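Local coordinates for protein flagellin (Burkholderia pseudomallei, PDB 4CFI) that probably builds the bacterial flagellar filament as its repeating subunit and carries epitopes that the immune response can recognise, at residues S11-L16 with N67-S72; N18-I23 with D238-T243; F78-G81 with T87-V90; L92-S95 with K100-G103; D143-F148 with T174-S179. All blocks are in the same frame, centred on the assembly; numbering follows the deposited sequence.

Contact 1: residues S11-L16 with N67-S72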
# COMPACT_ATOMS: atom_id res chain seq x y z
N SER A 11 14.74 -18.17 -6.24
CA SER A 11 13.87 -19.20 -5.70
C SER A 11 13.15 -18.70 -4.46
O SER A 11 11.93 -18.80 -4.36
CB SER A 11 14.68 -20.45 -5.37
OG SER A 11 13.83 -21.49 -4.91
N GLY A 12 13.90 -18.12 -3.52
CA GLY A 12 13.35 -17.57 -2.30
C GLY A 12 12.32 -16.50 -2.61
O GLY A 12 11.28 -16.44 -1.97
N LEU A 13 12.61 -15.63 -3.59
CA LEU A 13 11.65 -14.59 -3.96
C LEU A 13 10.36 -15.18 -4.51
O LEU A 13 9.29 -14.65 -4.27
CB LEU A 13 12.26 -13.60 -4.94
CG LEU A 13 13.43 -12.78 -4.40
CD1 LEU A 13 13.99 -11.86 -5.47
CD2 LEU A 13 13.05 -11.96 -3.19
N THR A 14 10.45 -16.28 -5.25
CA THR A 14 9.24 -16.96 -5.74
C THR A 14 8.43 -17.53 -4.58
O THR A 14 7.20 -17.45 -4.57
CB THR A 14 9.59 -18.02 -6.78
OG1 THR A 14 10.09 -17.34 -7.93
CG2 THR A 14 8.36 -18.86 -7.17
N SER A 15 9.10 -18.11 -3.59
CA SER A 15 8.39 -18.53 -2.37
C SER A 15 7.68 -17.36 -1.70
O SER A 15 6.53 -17.47 -1.30
CB SER A 15 9.35 -19.15 -1.36
OG SER A 15 9.95 -20.31 -1.90
N LEU A 16 8.38 -16.24 -1.61
CA LEU A 16 7.82 -15.05 -1.02
C LEU A 16 6.59 -14.57 -1.81
O LEU A 16 5.57 -14.24 -1.21
CB LEU A 16 8.92 -13.99 -0.94
CG LEU A 16 8.51 -12.66 -0.32
CD1 LEU A 16 7.78 -12.87 1.00
CD2 LEU A 16 9.74 -11.77 -0.15
N ASN A 67 23.21 -16.51 4.67
CA ASN A 67 21.91 -15.90 4.35
C ASN A 67 22.04 -14.90 3.21
O ASN A 67 23.00 -14.14 3.12
CB ASN A 67 21.32 -15.18 5.56
CG ASN A 67 20.51 -16.09 6.46
OD1 ASN A 67 20.50 -17.32 6.28
ND2 ASN A 67 19.82 -15.51 7.43
N ILE A 68 21.04 -14.91 2.32
CA ILE A 68 21.07 -14.00 1.16
C ILE A 68 19.82 -13.11 1.01
O ILE A 68 19.85 -12.20 0.18
CB ILE A 68 21.41 -14.71 -0.16
CG1 ILE A 68 20.41 -15.81 -0.44
CG2 ILE A 68 22.85 -15.26 -0.13
CD1 ILE A 68 20.64 -16.49 -1.77
N LEU A 69 18.75 -13.33 1.79
CA LEU A 69 17.53 -12.51 1.64
C LEU A 69 17.14 -11.72 2.89
O LEU A 69 16.05 -11.16 2.94
CB LEU A 69 16.34 -13.36 1.17
CG LEU A 69 16.39 -13.91 -0.25
CD1 LEU A 69 15.11 -14.68 -0.56
CD2 LEU A 69 16.63 -12.80 -1.26
N ASP A 70 18.04 -11.61 3.86
CA ASP A 70 17.78 -10.80 5.05
C ASP A 70 18.58 -9.50 5.07
O ASP A 70 18.64 -8.85 6.10
CB ASP A 70 18.02 -11.62 6.33
CG ASP A 70 19.46 -11.99 6.56
OD1 ASP A 70 20.30 -11.66 5.70
OD2 ASP A 70 19.73 -12.64 7.60
N GLY A 71 19.15 -9.11 3.93
CA GLY A 71 19.96 -7.89 3.81
C GLY A 71 21.42 -8.09 4.18
O GLY A 71 22.28 -7.25 3.87
N SER A 72 21.75 -9.22 4.80
CA SER A 72 23.08 -9.40 5.37
C SER A 72 24.16 -9.73 4.35
O SER A 72 25.36 -9.60 4.67
CB SER A 72 23.07 -10.45 6.50
OG SER A 72 22.85 -11.76 6.01
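Gly12, on helix 2-31, and Leu69, in the loop between strands 66-67 and 74-79, mark the closest approach of the two backbones, their CA atoms lying 7.7 Å apart. The side chain of Leu69 spans this gap, its first torsion (chi1 -69°) carrying CG toward the helix. Leu69 CD1 sits against the helix backbone itself, 3.8 Å from Gly12 CA, where no side chain stands between methyl and main chain. Leu69 CD1 also lies 4.0 Å from Leu13 N. Leu69 CD2 instead meets Leu13 CD2 at 4.2 Å, the two leucines crossing obliquely. Leu13 goes on to touch Gln248 and Leu251 of helix 227-257 as well as Met96, so Leu69 adds to an apolar layer shared with the C-terminal helix.

The loop behind Leu69 is held by its own polar network. Asp70 OD1 accepts two bonds from Ser72: Ser72 OG, 2.6 Å away, meets the syn lone pair of Asp70 OD1, while the backbone N approaches from above the carboxylate plane and closes an Asx turn. Asp70 OD2 takes a nearly straight bond from Asn67 ND2 at 2.9 Å. Asn67 ND2 also donates to Ser59 O, which ties the turn back to helix 37-60.

The contact seats this loop on the N-terminal helical region, as in the D1 domain of flagellins. Polar bonds shape the loop from within, whereas the touch of Leu69 on residues 11-16 is small, buried and purely apolar, resting on van der Waals contact and the exclusion of water.

Contact 2: residues N18-I23 with D238-T243; sequences NSLQRI and DNALAT
Leu20 and Leu241 slide past each other in opposite directions where helices 2-31 and 227-257 run antiparallel, their short segments 9.9 Å apart at the axes with an angle of 162° between directions. Each leucine points at the facing helix. Leu241 CD2 nestles beside the root of its partner, 3.9 Å from Leu20 CB, and it also lies 4.0 Å from Leu20 CD1. The forked end of Leu20 straddles the small side chain next along the other helix, Leu20 CD1 and CD2 standing 4.0 and 4.1 Å from Ala240 CB. Beside this pair, Gln21 crosses Leu241 at about a right angle, and Gln21 CG comes within 4.2 Å of Leu241 CD1; the aliphatic part of the glutamine, not its amide, makes this touch.

Val219 packs on both Leu20 and Ala240, extending the apolar seam, and Asp238 forms a salt bridge with Arg24, one turn beyond Leu20 on the facing helix. Pairing of N- and C-terminal helices is the hallmark of the flagellin D1 domain. Between these segments cohesion is wholly hydrophobic; the interlock of leucine against leucine and alanine probably helps set the spacing, while polar ties lie at its margins.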
# COMPACT_ATOMS: atom_id res chain seq x y z
N ASN A 18 4.50 -16.42 -3.50
CA ASN A 18 3.40 -17.32 -3.15
C ASN A 18 2.70 -16.86 -1.85
O ASN A 18 1.47 -16.81 -1.78
CB ASN A 18 3.86 -18.79 -3.05
CG ASN A 18 3.91 -19.54 -4.40
OD1 ASN A 18 2.92 -20.14 -4.80
ND2 ASN A 18 5.07 -19.58 -5.04
N SER A 19 3.48 -16.54 -0.82
CA SER A 19 2.90 -16.16 0.48
C SER A 19 2.24 -14.79 0.43
O SER A 19 1.19 -14.59 1.04
CB SER A 19 3.92 -16.22 1.61
OG SER A 19 4.15 -17.56 2.04
N LEU A 20 2.83 -13.85 -0.30
CA LEU A 20 2.23 -12.52 -0.43
C LEU A 20 0.92 -12.58 -1.24
O LEU A 20 -0.08 -11.97 -0.83
CB LEU A 20 3.22 -11.54 -1.06
CG LEU A 20 4.50 -11.28 -0.26
CD1 LEU A 20 5.50 -10.49 -1.08
CD2 LEU A 20 4.27 -10.60 1.08
N GLN A 21 0.93 -13.33 -2.35
CA GLN A 21 -0.29 -13.54 -3.17
C GLN A 21 -1.39 -14.21 -2.32
O GLN A 21 -2.57 -13.91 -2.51
CB GLN A 21 0.00 -14.33 -4.47
CG GLN A 21 0.77 -13.48 -5.50
CD GLN A 21 1.14 -14.13 -6.84
OE1 GLN A 21 1.17 -15.36 -7.00
NE2 GLN A 21 1.49 -13.29 -7.81
N ARG A 22 -1.01 -15.07 -1.38
CA ARG A 22 -1.97 -15.74 -0.50
C ARG A 22 -2.59 -14.73 0.47
O ARG A 22 -3.80 -14.74 0.68
CB ARG A 22 -1.30 -16.89 0.27
CG ARG A 22 -2.24 -17.64 1.19
CD ARG A 22 -3.24 -18.50 0.43
NE ARG A 22 -4.11 -19.22 1.37
CZ ARG A 22 -3.74 -20.29 2.07
NH1 ARG A 22 -2.54 -20.81 1.93
NH2 ARG A 22 -4.58 -20.84 2.92
N ILE A 23 -1.77 -13.86 1.06
CA ILE A 23 -2.29 -12.85 1.98
C ILE A 23 -3.30 -11.95 1.22
O ILE A 23 -4.35 -11.59 1.79
CB ILE A 23 -1.18 -12.02 2.67
CG1 ILE A 23 -0.33 -12.95 3.56
CG2 ILE A 23 -1.79 -10.89 3.48
CD1 ILE A 23 0.93 -12.31 4.12
N ASP A 238 0.27 -5.16 -2.21
CA ASP A 238 0.62 -4.61 -3.52
C ASP A 238 2.05 -4.03 -3.50
O ASP A 238 2.85 -4.25 -4.42
CB ASP A 238 -0.39 -3.53 -3.96
CG ASP A 238 -1.72 -4.10 -4.45
OD1 ASP A 238 -1.83 -5.32 -4.71
OD2 ASP A 238 -2.65 -3.29 -4.58
N ASN A 239 2.37 -3.30 -2.44
CA ASN A 239 3.70 -2.69 -2.30
C ASN A 239 4.79 -3.72 -2.09
O ASN A 239 5.87 -3.61 -2.66
CB ASN A 239 3.68 -1.66 -1.18
CG ASN A 239 2.87 -0.43 -1.55
OD1 ASN A 239 2.38 -0.29 -2.68
ND2 ASN A 239 2.70 0.45 -0.61
N ALA A 240 4.53 -4.71 -1.25
CA ALA A 240 5.51 -5.78 -1.02
C ALA A 240 5.79 -6.55 -2.31
O ALA A 240 6.95 -6.87 -2.61
CB ALA A 240 5.03 -6.71 0.07
N LEU A 241 4.75 -6.87 -3.07
CA LEU A 241 4.93 -7.56 -4.35
C LEU A 241 5.73 -6.73 -5.34
O LEU A 241 6.54 -7.28 -6.07
CB LEU A 241 3.59 -8.02 -4.97
CG LEU A 241 3.03 -9.30 -4.33
CD1 LEU A 241 1.57 -9.47 -4.71
CD2 LEU A 241 3.84 -10.52 -4.73
N ALA A 242 5.50 -5.42 -5.38
CA ALA A 242 6.31 -4.55 -6.22
C ALA A 242 7.78 -4.60 -5.82
O ALA A 242 8.66 -4.67 -6.69
CB ALA A 242 5.79 -3.12 -6.17
N THR A 243 8.06 -4.56 -4.51
CA THR A 243 9.44 -4.68 -4.03
C THR A 243 10.09 -5.99 -4.46
O THR A 243 11.22 -6.02 -4.96
CB THR A 243 9.48 -4.51 -2.49
OG1 THR A 243 8.97 -3.22 -2.15
CG2 THR A 243 10.88 -4.69 -1.95

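Contact 3: residues F78-G81 with T87-V90; sequences FQVG and TVSV
Phe78 O accepts the shorter of the two backbone bonds between these segments, from Val88 N at 2.8 Å, with the donor in the carbonyl plane and an N-H...O angle of 160°. Thr87 CA also lies 3.0 Å from Phe78 O, in a CA-H...O contact. Phe78 N returns the bond to Val88 O at 2.9 Å, making Phe78 and Val88 an antiparallel hydrogen-bonded pair; Gln79 and Thr87 follow as a non-hydrogen-bonded pair.

The face carrying Phe78 and Val88 is apolar. Val90 CG2 meets the phenyl ring at its edge, 4.0 Å from Phe78 CE2, and Val80 CG2 rests 3.7 Å from Val88 CG2. Phe78 also packs on Ile5, and Val88 and Val90 on Ala254, so this face lies over both terminal helices.

On the other face Gln79 OE1 stands 3.5 Å from Thr87 CG2. The glutamine chain bends at chi2 (75°), which turns its amide back over the turn, where Gln79 NE2 donates to Gly81 O at 2.9 Å and also to Asn83 O.

Backbone bonds thus set the register of strands 74-79 and 87-92, apolar contacts seat the hairpin on the helices, and one side-chain amide helps hold the turn.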
# COMPACT_ATOMS: atom_id res chain seq x y z
N PHE A 78 31.05 -10.36 -9.03
CA PHE A 78 31.58 -11.54 -9.75
C PHE A 78 32.30 -11.14 -11.01
O PHE A 78 31.84 -10.27 -11.74
CB PHE A 78 30.43 -12.48 -10.11
CG PHE A 78 29.60 -12.88 -8.94
CD1 PHE A 78 29.98 -13.94 -8.13
CD2 PHE A 78 28.49 -12.14 -8.59
CE1 PHE A 78 29.23 -14.29 -7.02
CE2 PHE A 78 27.74 -12.48 -7.48
CZ PHE A 78 28.12 -13.55 -6.69
N GLN A 79 33.44 -11.79 -11.27
CA GLN A 79 34.24 -11.52 -12.46
C GLN A 79 33.65 -12.25 -13.67
O GLN A 79 33.47 -13.46 -13.64
CB GLN A 79 35.71 -11.93 -12.21
CG GLN A 79 36.69 -11.55 -13.32
CD GLN A 79 37.04 -10.07 -13.35
OE1 GLN A 79 37.04 -9.38 -12.32
NE2 GLN A 79 37.36 -9.56 -14.55
N VAL A 80 33.34 -11.50 -14.73
CA VAL A 80 32.76 -12.01 -15.97
C VAL A 80 33.56 -11.39 -17.13
O VAL A 80 33.18 -10.35 -17.69
CB VAL A 80 31.26 -11.66 -16.09
CG1 VAL A 80 30.68 -12.25 -17.37
CG2 VAL A 80 30.50 -12.13 -14.86
N GLY A 81 34.69 -12.01 -17.43
CA GLY A 81 35.64 -11.50 -18.40
C GLY A 81 37.03 -11.46 -17.80
O GLY A 81 37.21 -11.63 -16.60
N THR A 87 33.06 -6.87 -14.05
CA THR A 87 32.35 -7.54 -12.98
C THR A 87 30.87 -7.26 -13.07
O THR A 87 30.45 -6.25 -13.63
CB THR A 87 32.86 -7.08 -11.59
OG1 THR A 87 32.63 -5.68 -11.43
CG2 THR A 87 34.35 -7.36 -11.44
N VAL A 88 30.09 -8.18 -12.51
CA VAL A 88 28.64 -8.04 -12.36
C VAL A 88 28.40 -7.94 -10.86
O VAL A 88 28.85 -8.80 -10.10
CB VAL A 88 27.89 -9.25 -12.96
CG1 VAL A 88 26.41 -9.15 -12.66
CG2 VAL A 88 28.13 -9.33 -14.47
N SER A 89 27.72 -6.87 -10.45
CA SER A 89 27.39 -6.63 -9.07
C SER A 89 25.93 -6.95 -8.83
O SER A 89 25.08 -6.68 -9.69
CB SER A 89 27.67 -5.18 -8.68
OG SER A 89 29.06 -4.92 -8.75
N VAL A 90 25.66 -7.49 -7.66
CA VAL A 90 24.32 -7.87 -7.26
C VAL A 90 24.01 -7.24 -5.90
O VAL A 90 24.65 -7.56 -4.89
CB VAL A 90 24.21 -9.40 -7.18
CG1 VAL A 90 22.77 -9.82 -6.90
CG2 VAL A 90 24.71 -10.04 -8.47

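Contact 4: residues L92-S95 with K100-G103; sequences LTQS and KIGG
The amide of Gln94 is the flat group here, with two carbonyl oxygens near its plane at the NH2 edge and methyl groups over one face. Ser95 O and Lys100 O occupy that edge; over the face lie Ile101 CG2, 4.0 Å from Gln94 NE2, and Thr243 CG2 of helix 227-257. The setting is the irregular connection that leaves the beta hairpin of strands 74-79 and 87-92 and runs on to strand 111-119, probably part of the link between the helical D1 part of flagellin and D2.

Of the two bonds from the amide, the one to its own neighbour is the straighter: Gln94 NE2 donates to Ser95 O at 2.8 Å, with an N-H...O angle of 162°. Across the loop, the bond from Gln94 NE2 to Lys100 O, 3.1 Å long, is weak because the hydrogen is badly aimed, at 128°. The glutamine chain folds back at chi2 (112°), which brings the amide to the carbonyl of the next residue. Gln94 is modelled in two conformers; both bonds are described for one of them and are to that extent doubtful.

Ser95 makes a further contact. Ser95 CB lies 4.0 Å from Lys100 CG, alongside the root of the lysine, whose ammonium group extends off from the serine. The serine hydroxyl finds its partner within the intervening loop, at Ser97 N. Ile101 is bonded through its backbone to Val219 and packs on Met96; Ile101 CG2 ends 3.7 Å from Ser95 O, the acceptor that Gln94 NE2 also uses.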
# COMPACT_ATOMS: atom_id res chain seq x y z
N LEU A 92 22.08 -7.13 -2.81
CA LEU A 92 21.25 -7.90 -1.87
C LEU A 92 21.23 -7.24 -0.49
O LEU A 92 21.24 -7.92 0.56
CB LEU A 92 21.77 -9.32 -1.75
CG LEU A 92 21.73 -10.14 -3.04
CD1 LEU A 92 22.43 -11.47 -2.82
CD2 LEU A 92 20.30 -10.34 -3.52
N THR A 93 21.17 -5.92 -0.47
CA THR A 93 21.20 -5.17 0.77
C THR A 93 19.84 -5.04 1.48
O THR A 93 19.79 -4.76 2.67
CB THR A 93 21.73 -3.74 0.55
OG1 THR A 93 20.88 -3.04 -0.36
CG2 THR A 93 23.15 -3.76 -0.02
N GLN A 94 18.74 -5.23 0.73
CA GLN A 94 17.38 -5.11 1.28
C GLN A 94 16.86 -6.43 1.85
O GLN A 94 16.84 -7.46 1.17
CB GLN A 94 16.40 -4.59 0.21
CG GLN A 94 14.96 -5.08 0.39
CD GLN A 94 13.95 -4.01 0.79
OE1 GLN A 94 13.76 -3.03 0.05
NE2 GLN A 94 13.24 -4.22 1.92
N SER A 95 16.43 -6.37 3.11
CA SER A 95 15.81 -7.50 3.78
C SER A 95 14.40 -7.74 3.25
O SER A 95 13.62 -6.80 3.03
CB SER A 95 15.70 -7.20 5.27
OG SER A 95 15.08 -8.24 5.98
N LYS A 100 10.18 -5.45 7.04
CA LYS A 100 10.91 -4.58 6.13
C LYS A 100 10.31 -4.52 4.73
O LYS A 100 10.86 -3.86 3.86
CB LYS A 100 12.38 -5.04 6.05
CG LYS A 100 13.14 -4.96 7.37
CD LYS A 100 13.31 -3.53 7.86
CE LYS A 100 14.70 -3.30 8.43
NZ LYS A 100 15.05 -1.85 8.40
N ILE A 101 9.16 -5.18 4.51
CA ILE A 101 8.46 -5.11 3.22
C ILE A 101 7.00 -4.76 3.45
O ILE A 101 6.49 -4.92 4.56
CB ILE A 101 8.60 -6.42 2.39
CG1 ILE A 101 7.99 -7.64 3.12
CG2 ILE A 101 10.06 -6.66 2.06
CD1 ILE A 101 7.97 -8.93 2.30
N GLY A 102 6.34 -4.29 2.40
CA GLY A 102 5.03 -3.69 2.56
C GLY A 102 5.15 -2.33 3.20
O GLY A 102 6.20 -1.69 3.19
N GLY A 103 4.05 -1.84 3.76
CA GLY A 103 4.02 -0.47 4.24
C GLY A 103 4.21 0.50 3.09
O GLY A 103 3.88 0.21 1.93

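Contact 5: residues D143-F148 with T174-S179; sequences DGKGGF and TGTAAS
Lys145 and Gly175 clasp each other through a pair of bonds running in opposite directions. Gly175 N donates to Lys145 O at 2.9 Å, and Lys145 NZ donates to Gly175 O at 2.8 Å. The lysine chain bends at chi3 and chi4 (71° and 61°), curling over the glycine so that NZ meets the oxygen from above the carbonyl plane; CB, CG and CE all pass close to that same oxygen.

Water adds to both carbonyls. One water donates to Lys145 O at 2.8 Å and accepts from Thr174 N at 2.9 Å, bridging the loops. Another donates to Gly144 O at 2.9 Å and, weakly, to Gly175 O.

Asp143 holds the first loop in shape. Its OD1 accepts from Lys145 N, closing an Asx turn, and from Gly147 N, each bond 2.9 Å long and the two arriving from opposite faces of the carboxylate. OD2 takes Gly173 N, a further tie to the second loop.

The contact joins the turn between strands 135-142 and 148-152 to the long loop after helix 160-167, both in the D2 region. With little apolar packing, it depends on main-chain polar groups, a folded lysine and bridging water, while Asp143 probably helps keep loop 143-148 ready for them.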
# COMPACT_ATOMS: atom_id res chain seq x y z
N ASP A 143 -2.46 9.64 -4.77
CA ASP A 143 -1.59 10.24 -5.78
C ASP A 143 -0.20 9.59 -5.88
O ASP A 143 0.60 10.02 -6.70
CB ASP A 143 -1.49 11.77 -5.62
CG ASP A 143 -0.75 12.22 -4.36
OD1 ASP A 143 -0.15 11.39 -3.65
OD2 ASP A 143 -0.76 13.45 -4.10
N GLY A 144 0.07 8.56 -5.11
CA GLY A 144 1.35 7.87 -5.15
C GLY A 144 2.44 8.53 -4.33
O GLY A 144 3.55 7.98 -4.22
N LYS A 145 2.15 9.70 -3.77
CA LYS A 145 3.10 10.48 -2.98
C LYS A 145 2.58 10.74 -1.56
O LYS A 145 3.10 11.61 -0.85
CB LYS A 145 3.40 11.81 -3.69
CG LYS A 145 4.03 11.60 -5.07
CD LYS A 145 4.34 12.90 -5.80
CE LYS A 145 5.51 13.67 -5.22
NZ LYS A 145 6.81 12.95 -5.22
N GLY A 146 1.58 9.96 -1.14
CA GLY A 146 1.01 10.07 0.20
C GLY A 146 -0.13 11.06 0.34
O GLY A 146 -0.63 11.26 1.47
N GLY A 147 -0.60 11.64 -0.78
CA GLY A 147 -1.73 12.56 -0.76
C GLY A 147 -2.80 12.14 -1.74
O GLY A 147 -2.93 10.96 -2.10
N PHE A 148 -3.63 13.10 -2.14
CA PHE A 148 -4.95 12.81 -2.67
C PHE A 148 -5.35 13.66 -3.86
O PHE A 148 -4.97 14.84 -3.94
CB PHE A 148 -6.02 13.03 -1.56
CG PHE A 148 -5.62 12.52 -0.21
CD1 PHE A 148 -5.52 11.16 0.02
CD2 PHE A 148 -5.29 13.39 0.84
CE1 PHE A 148 -5.09 10.69 1.25
CE2 PHE A 148 -4.88 12.92 2.07
CZ PHE A 148 -4.79 11.57 2.28
N THR A 174 3.84 14.75 -1.09
CA THR A 174 5.21 15.20 -1.33
C THR A 174 6.22 14.06 -1.15
O THR A 174 7.41 14.26 -1.26
CB THR A 174 5.57 16.34 -0.37
OG1 THR A 174 5.59 15.86 0.98
CG2 THR A 174 4.58 17.49 -0.49
N GLY A 175 5.75 12.85 -0.84
CA GLY A 175 6.65 11.75 -0.55
C GLY A 175 7.26 11.16 -1.81
O GLY A 175 6.72 11.29 -2.92
N THR A 176 8.39 10.47 -1.62
CA THR A 176 9.05 9.71 -2.67
C THR A 176 9.27 8.29 -2.12
O THR A 176 9.20 8.06 -0.92
CB THR A 176 10.41 10.32 -3.04
OG1 THR A 176 11.27 10.20 -1.91
CG2 THR A 176 10.28 11.78 -3.46
N ALA A 177 9.56 7.33 -3.01
CA ALA A 177 9.88 5.97 -2.54
C ALA A 177 11.06 6.00 -1.55
O ALA A 177 11.05 5.29 -0.56
CB ALA A 177 10.18 5.04 -3.71
N ALA A 178 12.07 6.81 -1.85
CA ALA A 178 13.25 6.93 -1.00
C ALA A 178 12.98 7.63 0.34
O ALA A 178 13.58 7.31 1.36
CB ALA A 178 14.35 7.68 -1.74
N SER A 179 12.05 8.58 0.33
CA SER A 179 11.67 9.35 1.53
C SER A 179 10.14 9.48 1.58
O SER A 179 9.55 10.50 1.20
CB SER A 179 12.32 10.73 1.53
OG SER A 179 13.73 10.66 1.73
O HOH W 1 6.32 8.52 -4.83
O HOH W 2 3.04 13.38 1.37

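How the contacts relate
Contacts 1 and 2 share helix 2-31, their centres about 14 Å apart, and meet respectively the loop after strand 66-67 and helix 227-257. Contact 3 closes the hairpin, about 20 Å from contact 1 between centres, and its second strand leads directly into contact 4. Contact 4 touches contacts 1 and 2: Leu16 and Leu20 both reach Ile101, and Asn239 ND2 probably bonds Gly103 O. Contacts 3, 4 and 5 follow one another between the two partners of contact 2, which joins residues near the two chain ends. Contact 5, about 27 Å from contact 1 between centres, lies in the D2 region, consistent with a helical D1 core carrying a separate D2 lobe.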